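Clostripain-related protein (Bacteroides thetaiotaomicron, PDB 6N9J) is a secreted cysteine protease of the clostripain (C11) family that probably hydrolyses peptide bonds in proteins or peptides. Local coordinates at residues A[206-211]-A[315-320]. Residues are numbered along the deposited sequence; the frame is centred on the assembly and turned at random.
Sequences PAVSIA and VIWKNT
Val208 is the first residue of helix 206-221 to meet the strand, and it does so with both methyls. CG1 lies 3.7 Å from CD1 of Trp317, on the pyrrole side of the indole, and approaches the ring obliquely. CG2, the other branch, only grazes Ile316 CD1, at 4.5 Å. One turn on, the methyl of Ala211 sits over the six-membered ring of Trp317: CB stands 3.7 Å from the ring centroid, just 13° off the normal, a CH-pi contact over the face, with CE3 the nearest ring atom at 3.6 Å. The indole gets there because Trp317 holds CG anti to its own backbone nitrogen (chi1 -170°), which lays the ring against the helix and across both residues. Here helix and strand run almost parallel, with 4° between their short axes and 9.4 Å separating them. The first turns of helix 206-221 lie against the large mixed sheet where strands 239-244 and 315-327 pair antiparallel, Ala211 resting on Val242 as well as on the indole. No hydrogen bond crosses between the two segments, yet Trp317 NE1 bonds to OE2 of Glu212, which directly follows Ala211 on the same helix. That bond should help to hold the indole in this orientation, while the attraction between 206-211 and 315-320 is probably mostly dispersion, the CH-pi contact included.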
loop_
_atom_site.group_PDB
_atom_site.type_symbol
_atom_site.label_atom_id
_atom_site.label_comp_id
_atom_site.label_asym_id
_atom_site.label_seq_id
_atom_site.Cartn_x
_atom_site.Cartn_y
_atom_site.Cartn_z
ATOM N N PRO A 206 -14.808 3.628 4.526
ATOM C CA PRO A 206 -13.631 4.471 4.256
ATOM C C PRO A 206 -12.669 3.910 3.203
ATOM O O PRO A 206 -12.106 4.706 2.446
ATOM C CB PRO A 206 -12.932 4.561 5.624
ATOM C CG PRO A 206 -13.601 3.527 6.503
ATOM C CD PRO A 206 -14.981 3.379 5.968
ATOM N N ALA A 207 -12.494 2.590 3.135
ATOM C CA ALA A 207 -11.526 2.016 2.194
ATOM C C ALA A 207 -11.950 2.309 0.760
ATOM O O ALA A 207 -11.150 2.744 -0.064
ATOM C CB ALA A 207 -11.372 0.510 2.420
ATOM N N VAL A 208 -13.226 2.099 0.478
ATOM C CA VAL A 208 -13.779 2.412 -0.831
ATOM C C VAL A 208 -13.676 3.912 -1.096
ATOM O O VAL A 208 -13.269 4.327 -2.182
ATOM C CB VAL A 208 -15.256 1.948 -0.949
ATOM C CG1 VAL A 208 -15.869 2.425 -2.257
ATOM C CG2 VAL A 208 -15.341 0.434 -0.852
ATOM N N SER A 209 -14.047 4.719 -0.096
ATOM C CA SER A 209 -13.955 6.176 -0.210
ATOM C C SER A 209 -12.540 6.634 -0.535
ATOM O O SER A 209 -12.341 7.527 -1.363
ATOM C CB SER A 209 -14.413 6.869 1.079
ATOM O OG SER A 209 -15.741 6.514 1.404
ATOM N N ILE A 210 -11.564 6.042 0.149
ATOM C CA ILE A 210 -10.163 6.400 -0.056
ATOM C C ILE A 210 -9.769 6.070 -1.493
ATOM O O ILE A 210 -9.161 6.898 -2.188
ATOM C CB ILE A 210 -9.239 5.674 0.958
ATOM C CG1 ILE A 210 -9.465 6.228 2.369
ATOM C CG2 ILE A 210 -7.743 5.804 0.545
ATOM C CD1 ILE A 210 -8.952 5.326 3.510
ATOM N N ALA A 211 -10.165 4.878 -1.947
ATOM C CA ALA A 211 -9.829 4.385 -3.284
ATOM C C ALA A 211 -10.413 5.262 -4.383
ATOM O O ALA A 211 -9.712 5.662 -5.308
ATOM C CB ALA A 211 -10.315 2.970 -3.448
ATOM N N VAL A 315 -11.749 -9.105 -3.377
ATOM C CA VAL A 315 -11.331 -7.881 -4.065
ATOM C C VAL A 315 -12.580 -7.063 -4.352
ATOM O O VAL A 315 -13.230 -7.273 -5.363
ATOM C CB VAL A 315 -10.565 -8.189 -5.387
ATOM C CG1 VAL A 315 -10.089 -6.896 -6.064
ATOM C CG2 VAL A 315 -9.392 -9.156 -5.126
ATOM N N ILE A 316 -12.939 -6.141 -3.460
ATOM C CA ILE A 316 -14.274 -5.545 -3.535
ATOM C C ILE A 316 -14.339 -4.236 -4.329
ATOM O O ILE A 316 -15.414 -3.702 -4.578
ATOM C CB ILE A 316 -14.849 -5.303 -2.119
ATOM C CG1 ILE A 316 -13.975 -4.334 -1.327
ATOM C CG2 ILE A 316 -14.981 -6.622 -1.364
ATOM C CD1 ILE A 316 -14.610 -3.914 -0.024
ATOM N N TRP A 317 -13.192 -3.728 -4.748
ATOM C CA TRP A 317 -13.157 -2.472 -5.478
ATOM C C TRP A 317 -11.896 -2.515 -6.326
ATOM O O TRP A 317 -10.861 -2.945 -5.830
ATOM C CB TRP A 317 -13.153 -1.264 -4.506
ATOM C CG TRP A 317 -13.368 0.068 -5.187
ATOM C CD1 TRP A 317 -14.537 0.771 -5.273
ATOM C CD2 TRP A 317 -12.386 0.833 -5.910
ATOM N NE1 TRP A 317 -14.345 1.923 -6.002
ATOM C CE2 TRP A 317 -13.040 1.983 -6.404
ATOM C CE3 TRP A 317 -11.024 0.659 -6.173
ATOM C CZ2 TRP A 317 -12.369 2.959 -7.138
ATOM C CZ3 TRP A 317 -10.363 1.621 -6.919
ATOM C CH2 TRP A 317 -11.038 2.759 -7.391
ATOM N N LYS A 318 -11.970 -2.103 -7.595
ATOM C CA LYS A 318 -10.747 -1.886 -8.386
ATOM C C LYS A 318 -10.992 -0.916 -9.535
ATOM O O LYS A 318 -12.109 -0.800 -10.047
ATOM C CB LYS A 318 -10.189 -3.199 -8.933
ATOM C CG LYS A 318 -11.031 -3.792 -10.052
ATOM C CD LYS A 318 -10.506 -5.145 -10.469
ATOM C CE LYS A 318 -11.540 -5.877 -11.297
ATOM N NZ LYS A 318 -11.902 -5.072 -12.485
ATOM N N ASN A 319 -9.942 -0.203 -9.926
ATOM C CA ASN A 319 -10.027 0.658 -11.093
ATOM C C ASN A 319 -8.641 1.004 -11.595
ATOM O O ASN A 319 -7.698 1.111 -10.819
ATOM C CB ASN A 319 -10.808 1.934 -10.782
ATOM C CG ASN A 319 -11.821 2.267 -11.855
ATOM O OD1 ASN A 319 -11.675 1.857 -13.006
ATOM N ND2 ASN A 319 -12.857 3.014 -11.487
ATOM N N THR A 320 -8.520 1.168 -12.905
ATOM C CA THR A 320 -7.253 1.540 -13.512
ATOM C C THR A 320 -7.508 2.377 -14.753
ATOM O O THR A 320 -8.514 2.223 -15.426
ATOM C CB THR A 320 -6.408 0.306 -13.889
ATOM O OG1 THR A 320 -5.134 0.722 -14.407
ATOM C CG2 THR A 320 -7.130 -0.550 -14.941
#